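Local coordinates for putative uncharacterized protein (Ustilago maydis, PDB 4GNX) that binds single-stranded DNA through several OB-fold domains, probably as the large subunit of the heterotrimeric replication protein A, at residues Y74-A79 against T103-C108; V81-K86 against N93-T98; I141-G146 against D194-L199; N397-F402 against A425-A430. All blocks are in the same frame, centred on the assembly; numbering follows the deposited sequence.

Contact 1: residues Y74-A79 against T103-C108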
loop_
_atom_site.group_PDB
_atom_site.type_symbol
_atom_site.label_atom_id
_atom_site.label_comp_id
_atom_site.label_asym_id
_atom_site.label_seq_id
_atom_site.Cartn_x
_atom_site.Cartn_y
_atom_site.Cartn_z
ATOM N N TYR C 74 -34.883 10.077 -8.327
ATOM C CA TYR C 74 -35.823 9.966 -7.220
ATOM C C TYR C 74 -35.848 11.155 -6.265
ATOM O O TYR C 74 -34.859 11.878 -6.108
ATOM C CB TYR C 74 -35.529 8.703 -6.417
ATOM C CG TYR C 74 -35.564 7.417 -7.208
ATOM C CD1 TYR C 74 -34.461 7.003 -7.957
ATOM C CD2 TYR C 74 -36.691 6.595 -7.186
ATOM C CE1 TYR C 74 -34.486 5.815 -8.671
ATOM C CE2 TYR C 74 -36.720 5.403 -7.894
ATOM C CZ TYR C 74 -35.615 5.020 -8.635
ATOM O OH TYR C 74 -35.634 3.844 -9.342
ATOM N N LEU C 75 -37.009 11.335 -5.642
ATOM C CA LEU C 75 -37.198 12.228 -4.513
ATOM C C LEU C 75 -37.032 11.371 -3.284
ATOM O O LEU C 75 -37.841 10.467 -3.038
ATOM C CB LEU C 75 -38.619 12.791 -4.498
ATOM C CG LEU C 75 -38.940 14.054 -5.291
ATOM C CD1 LEU C 75 -40.352 13.967 -5.855
ATOM C CD2 LEU C 75 -38.773 15.285 -4.416
ATOM N N ILE C 76 -35.982 11.656 -2.520
ATOM C CA ILE C 76 -35.708 10.940 -1.287
ATOM C C ILE C 76 -35.798 11.919 -0.122
ATOM O O ILE C 76 -35.374 13.080 -0.225
ATOM C CB ILE C 76 -34.332 10.264 -1.335
ATOM C CG1 ILE C 76 -34.241 9.338 -2.547
ATOM C CG2 ILE C 76 -34.061 9.492 -0.049
ATOM C CD1 ILE C 76 -32.819 9.115 -3.020
ATOM N N SER C 77 -36.353 11.439 0.986
ATOM C CA SER C 77 -36.753 12.312 2.077
ATOM C C SER C 77 -36.840 11.582 3.407
ATOM O O SER C 77 -37.283 10.436 3.470
ATOM C CB SER C 77 -38.126 12.916 1.761
ATOM O OG SER C 77 -38.335 14.106 2.488
ATOM N N LYS C 78 -36.422 12.273 4.463
ATOM C CA LYS C 78 -36.610 11.831 5.852
ATOM C C LYS C 78 -35.837 10.555 6.174
ATOM O O LYS C 78 -36.416 9.519 6.529
ATOM C CB LYS C 78 -38.102 11.713 6.200
ATOM C CG LYS C 78 -38.471 12.456 7.466
ATOM C CD LYS C 78 -39.789 13.204 7.297
ATOM C CE LYS C 78 -40.147 14.050 8.525
ATOM N NZ LYS C 78 -39.103 15.074 8.830
ATOM N N ALA C 79 -34.516 10.682 6.038
ATOM C CA ALA C 79 -33.516 9.648 6.302
ATOM C C ALA C 79 -32.366 10.244 7.137
ATOM O O ALA C 79 -32.182 11.458 7.165
ATOM C CB ALA C 79 -32.987 9.121 4.986
ATOM N N THR C 103 -38.609 6.716 5.896
ATOM C CA THR C 103 -38.025 7.232 4.662
ATOM C C THR C 103 -39.003 7.201 3.479
ATOM O O THR C 103 -39.622 6.176 3.187
ATOM C CB THR C 103 -36.685 6.532 4.329
ATOM O OG1 THR C 103 -35.700 6.922 5.289
ATOM C CG2 THR C 103 -36.166 6.920 2.951
ATOM N N GLU C 104 -39.128 8.353 2.824
ATOM C CA GLU C 104 -39.979 8.542 1.659
ATOM C C GLU C 104 -39.139 8.546 0.389
ATOM O O GLU C 104 -38.224 9.367 0.240
ATOM C CB GLU C 104 -40.715 9.884 1.759
ATOM C CG GLU C 104 -41.906 9.921 2.711
ATOM C CD GLU C 104 -43.256 9.793 2.001
ATOM O OE1 GLU C 104 -43.311 9.308 0.842
ATOM O OE2 GLU C 104 -44.279 10.182 2.608
ATOM N N ILE C 105 -39.459 7.625 -0.519
ATOM C CA ILE C 105 -38.894 7.603 -1.867
ATOM C C ILE C 105 -40.028 7.572 -2.898
ATOM O O ILE C 105 -40.906 6.696 -2.865
ATOM C CB ILE C 105 -37.949 6.407 -2.087
ATOM C CG1 ILE C 105 -36.787 6.460 -1.094
ATOM C CG2 ILE C 105 -37.442 6.385 -3.524
ATOM C CD1 ILE C 105 -35.928 5.215 -1.074
ATOM N N GLU C 106 -40.010 8.551 -3.797
ATOM C CA GLU C 106 -40.935 8.599 -4.920
ATOM C C GLU C 106 -40.169 9.045 -6.160
ATOM O O GLU C 106 -39.400 10.002 -6.101
ATOM C CB GLU C 106 -42.106 9.538 -4.618
ATOM C CG GLU C 106 -43.168 8.903 -3.728
ATOM C CD GLU C 106 -44.156 9.895 -3.127
ATOM O OE1 GLU C 106 -43.745 10.748 -2.303
ATOM O OE2 GLU C 106 -45.356 9.795 -3.460
ATOM N N GLU C 107 -40.369 8.334 -7.272
ATOM C CA GLU C 107 -39.655 8.607 -8.524
ATOM C C GLU C 107 -40.151 9.875 -9.236
ATOM O O GLU C 107 -41.332 10.220 -9.167
ATOM C CB GLU C 107 -39.720 7.398 -9.460
ATOM C CG GLU C 107 -38.923 7.578 -10.742
ATOM C CD GLU C 107 -38.755 6.304 -11.542
ATOM O OE1 GLU C 107 -37.804 6.252 -12.355
ATOM O OE2 GLU C 107 -39.562 5.367 -11.368
ATOM N N CYS C 108 -39.225 10.551 -9.917
ATOM C CA CYS C 108 -39.480 11.813 -10.616
ATOM C C CYS C 108 -39.759 11.635 -12.095
ATOM O O CYS C 108 -39.322 10.660 -12.708
ATOM C CB CYS C 108 -38.280 12.743 -10.489
ATOM S SG CYS C 108 -38.172 13.578 -8.901
#
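Thr103 meets Lys78 and Ala79 where two antiparallel strands of an OB-fold barrel, 73-77 and 104-107, begin to pair. Its OG1 comes to 3.5 Å from Ala79 CB, while its backbone O is held by Arg63 from the helix 59-64. Glu104 forms a hydrogen-bonded pair with Ser77: Glu104 N donates to Ser77 O at 2.9 Å, whereas the return bond from Ser77 N is weak because of its bent N-H...O angle of 124°. The carboxylate of Glu104 leads away, and Ser77 OG turns instead to Thr17 and the O of Trp16. At Ile105 the strand faces the barrel interior. CG1 lies side by side with Ile76 CG1 at 4.1 Å, both branches pointing the same way, and Ile105 CG2, set anti to the backbone N, lies 3.7 Å from Tyr74 CD2, askew to the ring. Phe64, Leu67 and Leu68 complete this apolar cluster. Glu106 returns to the face of Glu104, and its backbone pairs with Leu75 through two nearly straight bonds, Leu75 N to Glu106 O being the shorter at 2.8 Å. Glu107 lays CG over one face of the Tyr74 ring, whose hydroxyl bonds to Gln69 N; its carboxylate, turned only 15° from the ring plane, is held by His72. Cys108 closes the contact by resting SG on the leucine branch point, 3.7 Å from Leu75 CG.

Contact 2: residues V81-K86 against N93-T98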
loop_
_atom_site.group_PDB
_atom_site.type_symbol
_atom_site.label_atom_id
_atom_site.label_comp_id
_atom_site.label_asym_id
_atom_site.label_seq_id
_atom_site.Cartn_x
_atom_site.Cartn_y
_atom_site.Cartn_z
ATOM N N VAL C 81 -28.598 11.289 8.231
ATOM C CA VAL C 81 -27.281 11.607 7.709
ATOM C C VAL C 81 -26.270 11.142 8.735
ATOM O O VAL C 81 -26.297 11.577 9.895
ATOM C CB VAL C 81 -27.066 13.107 7.512
ATOM C CG1 VAL C 81 -25.692 13.340 6.921
ATOM C CG2 VAL C 81 -28.148 13.703 6.636
ATOM N N ASN C 82 -25.382 10.272 8.276
ATOM C CA ASN C 82 -24.397 9.622 9.107
ATOM C C ASN C 82 -23.001 9.923 8.670
ATOM O O ASN C 82 -22.798 10.362 7.549
ATOM C CB ASN C 82 -24.580 8.125 8.999
ATOM C CG ASN C 82 -25.551 7.607 10.007
ATOM O OD1 ASN C 82 -25.621 8.109 11.138
ATOM N ND2 ASN C 82 -26.313 6.594 9.618
ATOM N N ILE C 83 -22.048 9.673 9.561
ATOM C CA ILE C 83 -20.635 9.713 9.233
ATOM C C ILE C 83 -20.320 8.627 8.219
ATOM O O ILE C 83 -20.700 7.485 8.412
ATOM C CB ILE C 83 -19.789 9.436 10.477
ATOM C CG1 ILE C 83 -20.273 10.280 11.669
ATOM C CG2 ILE C 83 -18.305 9.626 10.183
ATOM C CD1 ILE C 83 -20.186 11.780 11.477
ATOM N N ALA C 84 -19.640 8.980 7.133
ATOM C CA ALA C 84 -19.338 8.017 6.086
ATOM C C ALA C 84 -18.386 6.957 6.609
ATOM O O ALA C 84 -17.467 7.276 7.364
ATOM C CB ALA C 84 -18.743 8.719 4.889
ATOM N N LYS C 85 -18.609 5.695 6.247
ATOM C CA LYS C 85 -17.588 4.668 6.482
ATOM C C LYS C 85 -16.826 4.434 5.190
ATOM O O LYS C 85 -17.220 3.614 4.363
ATOM C CB LYS C 85 -18.203 3.369 6.957
ATOM C CG LYS C 85 -19.039 3.534 8.197
ATOM C CD LYS C 85 -19.221 2.196 8.867
ATOM C CE LYS C 85 -20.318 2.262 9.908
ATOM N NZ LYS C 85 -20.245 1.055 10.779
ATOM N N LYS C 86 -15.739 5.174 5.013
ATOM C CA LYS C 86 -15.003 5.206 3.743
ATOM C C LYS C 86 -14.293 3.895 3.371
ATOM O O LYS C 86 -13.936 3.690 2.206
ATOM C CB LYS C 86 -14.031 6.384 3.730
ATOM C CG LYS C 86 -14.742 7.717 3.629
ATOM C CD LYS C 86 -13.864 8.810 4.178
ATOM C CE LYS C 86 -14.525 10.157 4.022
ATOM N NZ LYS C 86 -13.528 11.218 4.317
ATOM N N ASN C 93 -17.113 11.842 0.234
ATOM C CA ASN C 93 -18.018 12.527 1.147
ATOM C C ASN C 93 -17.804 12.175 2.601
ATOM O O ASN C 93 -17.706 11.022 2.978
ATOM C CB ASN C 93 -19.470 12.263 0.758
ATOM C CG ASN C 93 -20.424 13.327 1.269
ATOM O OD1 ASN C 93 -20.196 13.980 2.310
ATOM N ND2 ASN C 93 -21.533 13.496 0.544
ATOM N N GLU C 94 -17.727 13.219 3.406
ATOM C CA GLU C 94 -17.735 13.157 4.863
ATOM C C GLU C 94 -18.991 12.464 5.431
ATOM O O GLU C 94 -18.924 11.762 6.444
ATOM C CB GLU C 94 -17.676 14.597 5.357
ATOM C CG GLU C 94 -17.477 14.797 6.845
ATOM C CD GLU C 94 -17.831 16.210 7.281
ATOM O OE1 GLU C 94 -17.345 16.632 8.355
ATOM O OE2 GLU C 94 -18.596 16.892 6.550
ATOM N N TYR C 95 -20.140 12.666 4.792
ATOM C CA TYR C 95 -21.365 12.014 5.257
ATOM C C TYR C 95 -21.882 10.898 4.332
ATOM O O TYR C 95 -21.435 10.765 3.186
ATOM C CB TYR C 95 -22.459 13.059 5.500
ATOM C CG TYR C 95 -22.063 14.152 6.479
ATOM C CD1 TYR C 95 -21.595 13.832 7.747
ATOM C CD2 TYR C 95 -22.173 15.504 6.135
ATOM C CE1 TYR C 95 -21.229 14.812 8.638
ATOM C CE2 TYR C 95 -21.816 16.499 7.023
ATOM C CZ TYR C 95 -21.343 16.147 8.273
ATOM O OH TYR C 95 -20.984 17.132 9.167
ATOM N N GLU C 96 -22.782 10.072 4.872
ATOM C CA GLU C 96 -23.661 9.212 4.071
ATOM C C GLU C 96 -25.083 9.132 4.645
ATOM O O GLU C 96 -25.349 9.650 5.740
ATOM C CB GLU C 96 -23.055 7.825 3.775
ATOM C CG GLU C 96 -22.460 7.060 4.942
ATOM C CD GLU C 96 -21.426 6.006 4.509
ATOM O OE1 GLU C 96 -21.308 4.979 5.222
ATOM O OE2 GLU C 96 -20.705 6.193 3.485
ATOM N N ILE C 97 -25.997 8.521 3.888
ATOM C CA ILE C 97 -27.394 8.424 4.292
ATOM C C ILE C 97 -27.790 7.009 4.677
ATOM O O ILE C 97 -27.424 6.052 4.000
ATOM C CB ILE C 97 -28.305 8.855 3.157
ATOM C CG1 ILE C 97 -28.159 10.355 2.893
ATOM C CG2 ILE C 97 -29.748 8.461 3.450
ATOM C CD1 ILE C 97 -28.714 10.773 1.546
ATOM N N THR C 98 -28.544 6.874 5.759
ATOM C CA THR C 98 -29.122 5.577 6.113
ATOM C C THR C 98 -30.643 5.670 6.074
ATOM O O THR C 98 -31.242 6.550 6.688
ATOM C CB THR C 98 -28.688 5.071 7.505
ATOM O OG1 THR C 98 -27.334 5.444 7.761
ATOM C CG2 THR C 98 -28.786 3.566 7.582
#
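Asn82 and Glu96 hold the tight centre of this beta hairpin, exchanging two backbone hydrogen bonds, of which the one from Asn82 N to Glu96 O measures 2.6 Å. A third backbone bond, Ala84 N to Glu94 O at 3.0 Å, extends the grip into the loop. The Glu96 side chain adds a fourth tie. With CG between its own backbone N and carbonyl carbon (chi1 48°) and the chain extended beyond, the carboxylate reaches across Ala84, where OE1 takes the N-H of Lys85 at 3.0 Å, met from well above the carboxylate plane. OE2 of Glu96 meanwhile lies against Ala84 CB, so the carboxylate spans the start of the turn. At the other end of the turn Asn93 OD1 accepts from Tyr95 N, an Asx turn.

The other side is looser. Val81 CG1 packs at a slant on Tyr95, 3.5 Å from its CB, but Ile83 CD1 merely approaches the ring edge at CE1, at 4.3 Å. Ile83 and Glu94 set out away from the opposite segment and are exposed, Glu94 folding its CD over a face of the Tyr95 ring. Lys85 also extends outward, and there it meets the bound DNA, making a salt bridge to a phosphate and packing on a thymine base. This is consistent with a role for the L45 loop of OB folds in gripping single strands. Strand 95-99 sits between strand 80-83, outermost in the sheet within the chain, and strand 51-57, to which it runs parallel, and Ile97 touches Trp16 and Ala54.

Contact 3: residues I141-G146 against D194-L199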
loop_
_atom_site.group_PDB
_atom_site.type_symbol
_atom_site.label_atom_id
_atom_site.label_comp_id
_atom_site.label_asym_id
_atom_site.label_seq_id
_atom_site.Cartn_x
_atom_site.Cartn_y
_atom_site.Cartn_z
ATOM N N ILE C 141 -18.267 -3.844 -28.132
ATOM C CA ILE C 141 -19.198 -4.907 -28.478
ATOM C C ILE C 141 -18.874 -6.120 -27.627
ATOM O O ILE C 141 -17.706 -6.476 -27.469
ATOM C CB ILE C 141 -19.106 -5.299 -29.976
ATOM C CG1 ILE C 141 -19.348 -4.082 -30.902
ATOM C CG2 ILE C 141 -20.049 -6.451 -30.310
ATOM C CD1 ILE C 141 -20.794 -3.657 -31.091
ATOM N N LEU C 142 -19.914 -6.726 -27.057
ATOM C CA LEU C 142 -19.806 -8.046 -26.439
ATOM C C LEU C 142 -19.695 -9.098 -27.537
ATOM O O LEU C 142 -20.559 -9.192 -28.414
ATOM C CB LEU C 142 -21.026 -8.352 -25.565
ATOM C CG LEU C 142 -21.159 -9.796 -25.056
ATOM C CD1 LEU C 142 -20.197 -10.059 -23.910
ATOM C CD2 LEU C 142 -22.588 -10.110 -24.637
ATOM N N ASP C 143 -18.624 -9.880 -27.490
ATOM C CA ASP C 143 -18.408 -10.937 -28.465
ATOM C C ASP C 143 -19.079 -12.238 -27.999
ATOM O O ASP C 143 -19.901 -12.828 -28.711
ATOM C CB ASP C 143 -16.907 -11.139 -28.693
ATOM C CG ASP C 143 -16.613 -12.313 -29.592
ATOM O OD1 ASP C 143 -16.862 -12.208 -30.814
ATOM O OD2 ASP C 143 -16.137 -13.343 -29.069
ATOM N N SER C 144 -18.717 -12.658 -26.791
ATOM C CA SER C 144 -19.239 -13.859 -26.160
ATOM C C SER C 144 -19.049 -13.710 -24.658
ATOM O O SER C 144 -18.429 -12.744 -24.186
ATOM C CB SER C 144 -18.488 -15.097 -26.663
ATOM O OG SER C 144 -17.096 -14.986 -26.399
ATOM N N TYR C 145 -19.573 -14.662 -23.899
ATOM C CA TYR C 145 -19.361 -14.651 -22.467
ATOM C C TYR C 145 -19.162 -16.045 -21.918
ATOM O O TYR C 145 -19.744 -17.009 -22.416
ATOM C CB TYR C 145 -20.504 -13.949 -21.751
ATOM C CG TYR C 145 -21.883 -14.435 -22.119
ATOM C CD1 TYR C 145 -22.549 -13.915 -23.233
ATOM C CD2 TYR C 145 -22.539 -15.388 -21.338
ATOM C CE1 TYR C 145 -23.822 -14.338 -23.569
ATOM C CE2 TYR C 145 -23.817 -15.814 -21.663
ATOM C CZ TYR C 145 -24.449 -15.288 -22.783
ATOM O OH TYR C 145 -25.712 -15.711 -23.122
ATOM N N GLY C 146 -18.330 -16.138 -20.886
ATOM C CA GLY C 146 -18.022 -17.406 -20.271
ATOM C C GLY C 146 -19.198 -18.008 -19.525
ATOM O O GLY C 146 -20.255 -17.377 -19.368
ATOM N N ASP C 194 -27.420 -11.935 -26.762
ATOM C CA ASP C 194 -26.774 -12.899 -27.645
ATOM C C ASP C 194 -26.489 -12.333 -29.015
ATOM O O ASP C 194 -25.532 -12.743 -29.671
ATOM C CB ASP C 194 -27.591 -14.179 -27.734
ATOM C CG ASP C 194 -27.613 -14.927 -26.422
ATOM O OD1 ASP C 194 -26.550 -15.448 -26.022
ATOM O OD2 ASP C 194 -28.685 -14.977 -25.782
ATOM N N GLU C 195 -27.312 -11.381 -29.439
ATOM C CA GLU C 195 -27.083 -10.699 -30.705
ATOM C C GLU C 195 -26.146 -9.501 -30.545
ATOM O O GLU C 195 -26.543 -8.348 -30.754
ATOM C CB GLU C 195 -28.404 -10.301 -31.378
ATOM C CG GLU C 195 -28.941 -11.333 -32.368
ATOM C CD GLU C 195 -29.628 -12.516 -31.701
ATOM O OE1 GLU C 195 -29.809 -12.492 -30.461
ATOM O OE2 GLU C 195 -29.991 -13.475 -32.421
ATOM N N LYS C 196 -24.903 -9.795 -30.158
ATOM C CA LYS C 196 -23.786 -8.834 -30.198
ATOM C C LYS C 196 -24.093 -7.399 -29.729
ATOM O O LYS C 196 -23.896 -6.438 -30.483
ATOM C CB LYS C 196 -23.176 -8.818 -31.606
ATOM C CG LYS C 196 -21.827 -9.505 -31.714
ATOM C CD LYS C 196 -21.898 -11.021 -31.697
ATOM C CE LYS C 196 -20.485 -11.571 -31.613
ATOM N NZ LYS C 196 -20.436 -13.048 -31.450
ATOM N N PRO C 197 -24.545 -7.247 -28.471
ATOM C CA PRO C 197 -24.952 -5.923 -28.036
ATOM C C PRO C 197 -23.742 -5.022 -27.788
ATOM O O PRO C 197 -22.605 -5.499 -27.753
ATOM C CB PRO C 197 -25.667 -6.211 -26.718
ATOM C CG PRO C 197 -24.938 -7.390 -26.163
ATOM C CD PRO C 197 -24.514 -8.210 -27.350
ATOM N N VAL C 198 -23.988 -3.727 -27.633
ATOM C CA VAL C 198 -22.963 -2.842 -27.110
ATOM C C VAL C 198 -23.135 -2.794 -25.601
ATOM O O VAL C 198 -24.260 -2.675 -25.101
ATOM C CB VAL C 198 -23.046 -1.418 -27.702
ATOM C CG1 VAL C 198 -21.897 -0.565 -27.180
ATOM C CG2 VAL C 198 -23.018 -1.467 -29.223
ATOM N N LEU C 199 -22.019 -2.908 -24.886
ATOM C CA LEU C 199 -22.012 -2.756 -23.435
ATOM C C LEU C 199 -21.127 -1.600 -23.020
ATOM O O LEU C 199 -20.000 -1.458 -23.516
ATOM C CB LEU C 199 -21.524 -4.024 -22.760
ATOM C CG LEU C 199 -22.314 -5.297 -23.030
ATOM C CD1 LEU C 199 -21.724 -6.446 -22.220
ATOM C CD2 LEU C 199 -23.793 -5.108 -22.727
#
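The contact of Ile141 and Leu142 with Pro197 and Val198 is the beginning of an antiparallel strand pairing, where a loop runs into strand 198-207 beside strand 135-152 in the second OB domain. One backbone bond, Leu142 N to Pro197 O at 3.0 Å, fixes the register, and Ile141 faces Val198 as a non-hydrogen-bonded pair. Apolar branches fill in around it. Ile141 CD1 reaches Val198 CG2 at 3.6 Å, on a side that Trp237 and Tyr238 of the helix 229-242 also cover. Leu142 sets out toward the opposite segment and, with CG anti to its N (chi1 170°), lays CD2 against the proline ring, 3.8 Å from Pro197 CD, and turns CB to Leu199.

Before the strand proper the ties become polar. The Lys196 chain, bent at chi2, crosses Ile141 CG2 at about a right angle and then runs alongside Asp143; its NZ donates to Asp143 O at 2.8 Å, while the salt bridge from the same NZ to Asp143 OD1 is long, at 3.7 Å. Farther out, Tyr145 OH donates to Asp194 OD1 at 3.0 Å, arriving on the syn side but 26° out of the carboxylate plane. Phe187 meets the tyrosine ring edge-to-face. Antiparallel pairing of the long first strand with the fourth, which strand 198-207 provides here, is a hallmark of the OB-fold barrel.

Contact 4: residues N397-F402 against A425-A430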
loop_
_atom_site.group_PDB
_atom_site.type_symbol
_atom_site.label_atom_id
_atom_site.label_comp_id
_atom_site.label_asym_id
_atom_site.label_seq_id
_atom_site.Cartn_x
_atom_site.Cartn_y
_atom_site.Cartn_z
ATOM N N ASN C 397 18.022 -5.141 7.729
ATOM C CA ASN C 397 17.453 -3.826 8.026
ATOM C C ASN C 397 17.195 -3.018 6.761
ATOM O O ASN C 397 17.346 -1.795 6.761
ATOM C CB ASN C 397 18.323 -3.031 9.027
ATOM C CG ASN C 397 17.569 -1.871 9.681
ATOM O OD1 ASN C 397 16.367 -1.744 9.514
ATOM N ND2 ASN C 397 18.279 -1.016 10.413
ATOM N N ARG C 398 16.810 -3.707 5.687
ATOM C CA ARG C 398 16.502 -3.062 4.407
ATOM C C ARG C 398 15.185 -3.576 3.889
ATOM O O ARG C 398 14.859 -4.750 4.088
ATOM C CB ARG C 398 17.582 -3.335 3.369
ATOM C CG ARG C 398 18.938 -2.802 3.724
ATOM C CD ARG C 398 19.512 -2.084 2.519
ATOM N NE ARG C 398 20.957 -1.995 2.636
ATOM C CZ ARG C 398 21.610 -0.886 2.919
ATOM N NH1 ARG C 398 20.943 0.248 3.091
ATOM N NH2 ARG C 398 22.933 -0.912 3.012
ATOM N N MET C 399 14.447 -2.708 3.203
ATOM C CA MET C 399 13.055 -2.969 2.840
ATOM C C MET C 399 12.829 -3.184 1.341
ATOM O O MET C 399 13.316 -2.412 0.501
ATOM C CB MET C 399 12.195 -1.812 3.328
ATOM C CG MET C 399 10.748 -2.182 3.569
ATOM S SD MET C 399 9.828 -0.903 4.446
ATOM C CE MET C 399 10.967 -0.518 5.795
ATOM N N TYR C 400 12.067 -4.223 1.002
ATOM C CA TYR C 400 11.865 -4.568 -0.414
ATOM C C TYR C 400 10.446 -4.912 -0.763
ATOM O O TYR C 400 9.713 -5.437 0.070
ATOM C CB TYR C 400 12.733 -5.774 -0.825
ATOM C CG TYR C 400 14.203 -5.537 -0.695
ATOM C CD1 TYR C 400 14.857 -5.740 0.509
ATOM C CD2 TYR C 400 14.924 -5.086 -1.767
ATOM C CE1 TYR C 400 16.201 -5.499 0.636
ATOM C CE2 TYR C 400 16.274 -4.844 -1.659
ATOM C CZ TYR C 400 16.907 -5.054 -0.458
ATOM O OH TYR C 400 18.257 -4.815 -0.378
ATOM N N MET C 401 10.071 -4.635 -2.006
ATOM C CA MET C 401 8.938 -5.308 -2.606
ATOM C C MET C 401 9.435 -6.638 -3.121
ATOM O O MET C 401 10.382 -6.690 -3.898
ATOM C CB MET C 401 8.326 -4.497 -3.738
ATOM C CG MET C 401 7.125 -3.645 -3.323
ATOM S SD MET C 401 5.739 -4.553 -2.578
ATOM C CE MET C 401 5.670 -5.991 -3.649
ATOM N N PHE C 402 8.813 -7.715 -2.666
ATOM C CA PHE C 402 9.203 -9.052 -3.081
ATOM C C PHE C 402 8.129 -9.699 -3.936
ATOM O O PHE C 402 6.970 -9.791 -3.547
ATOM C CB PHE C 402 9.425 -9.947 -1.858
ATOM C CG PHE C 402 10.625 -9.600 -1.045
ATOM C CD1 PHE C 402 10.473 -9.055 0.221
ATOM C CD2 PHE C 402 11.903 -9.856 -1.521
ATOM C CE1 PHE C 402 11.575 -8.737 0.995
ATOM C CE2 PHE C 402 13.013 -9.546 -0.758
ATOM C CZ PHE C 402 12.851 -8.988 0.507
ATOM N N ALA C 425 12.485 -5.746 -5.568
ATOM C CA ALA C 425 12.776 -4.353 -5.883
ATOM C C ALA C 425 12.847 -3.576 -4.584
ATOM O O ALA C 425 12.100 -3.871 -3.654
ATOM C CB ALA C 425 11.712 -3.779 -6.796
ATOM N N PRO C 426 13.764 -2.598 -4.502
ATOM C CA PRO C 426 13.846 -1.768 -3.291
ATOM C C PRO C 426 12.623 -0.854 -3.219
ATOM O O PRO C 426 12.171 -0.357 -4.241
ATOM C CB PRO C 426 15.120 -0.960 -3.516
ATOM C CG PRO C 426 15.222 -0.860 -5.006
ATOM C CD PRO C 426 14.716 -2.164 -5.543
ATOM N N VAL C 427 12.074 -0.664 -2.031
ATOM C CA VAL C 427 10.869 0.156 -1.875
ATOM C C VAL C 427 11.012 1.593 -2.393
ATOM O O VAL C 427 12.007 2.276 -2.112
ATOM C CB VAL C 427 10.424 0.205 -0.400
ATOM C CG1 VAL C 427 9.264 1.188 -0.217
ATOM C CG2 VAL C 427 10.064 -1.197 0.113
ATOM N N ASP C 428 10.018 2.035 -3.162
ATOM C CA ASP C 428 9.900 3.439 -3.561
ATOM C C ASP C 428 9.096 4.246 -2.511
ATOM O O ASP C 428 7.855 4.308 -2.535
ATOM C CB ASP C 428 9.271 3.547 -4.941
ATOM C CG ASP C 428 9.061 4.985 -5.380
ATOM O OD1 ASP C 428 8.937 5.889 -4.521
ATOM O OD2 ASP C 428 9.006 5.218 -6.604
ATOM N N PHE C 429 9.825 4.879 -1.604
ATOM C CA PHE C 429 9.215 5.455 -0.412
ATOM C C PHE C 429 8.126 6.456 -0.691
ATOM O O PHE C 429 7.073 6.390 -0.071
ATOM C CB PHE C 429 10.275 6.024 0.532
ATOM C CG PHE C 429 11.051 4.958 1.245
ATOM C CD1 PHE C 429 12.428 4.857 1.092
ATOM C CD2 PHE C 429 10.383 4.024 2.036
ATOM C CE1 PHE C 429 13.130 3.868 1.748
ATOM C CE2 PHE C 429 11.074 3.017 2.681
ATOM C CZ PHE C 429 12.451 2.939 2.535
ATOM N N ALA C 430 8.375 7.356 -1.640
ATOM C CA ALA C 430 7.393 8.349 -2.063
ATOM C C ALA C 430 6.055 7.725 -2.464
ATOM O O ALA C 430 4.985 8.117 -1.983
ATOM C CB ALA C 430 7.949 9.147 -3.218
#
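Ala425 O takes the N-H of Met401 at 2.7 Å, the shortest polar bond of this hairpin pairing, and the carbonyl of Met401 repays it by accepting from Ala425 N at 2.8 Å. The same Ala425 O lies near the plane of the Tyr400 ring at its edge, 3.6 Å from CD2, while Tyr400 CD2 also approaches Pro426 CA. Beyond Pro426, which faces Tyr400 as a non-hydrogen-bonded pair, the pairing weakens: Val427 N reaches Met399 O only through a weak bond of 3.3 Å, and the chain then turns off toward a helix.

Side chains take over there. Val427 CG2 crosses the Met399 chain obliquely, 3.7 Å from CG; that carbon stands anti to the backbone N of Met399 (chi1 -155°), which carries SD on to the edge of the Phe429 ring at CE2. Asp428 is the N-cap, its OD1 accepting from Lys431 N.

The contact thus lies where strand 414-426 passes into the helix 429-441. Strand 398-411 separates strand 414-426 from strand 290-310 in the sheet, and the Phe429 ring also meets that of Phe122 of a neighbouring subunit.

Overall arrangement
Contacts 1 and 2 belong to one OB domain and one sheet. Strands 73-77 and 80-83 follow each other, as do 95-99 and 104-107, so both segments of contact 2 fall between those of contact 1; their centres are about 17 Å apart, and Ala79 touches Ile97 and Thr98. Contact 3 comes next along the chain, in the second OB domain, its centre about 35 Å from that of contact 1. Contact 4 follows in the C-terminal domain, about 51 Å between centres from contact 1 and on the opposite side of the chain's centre. Successive barrels suit a protein that spreads its grip along single-stranded DNA, while contact 4 leads to neighbouring subunits.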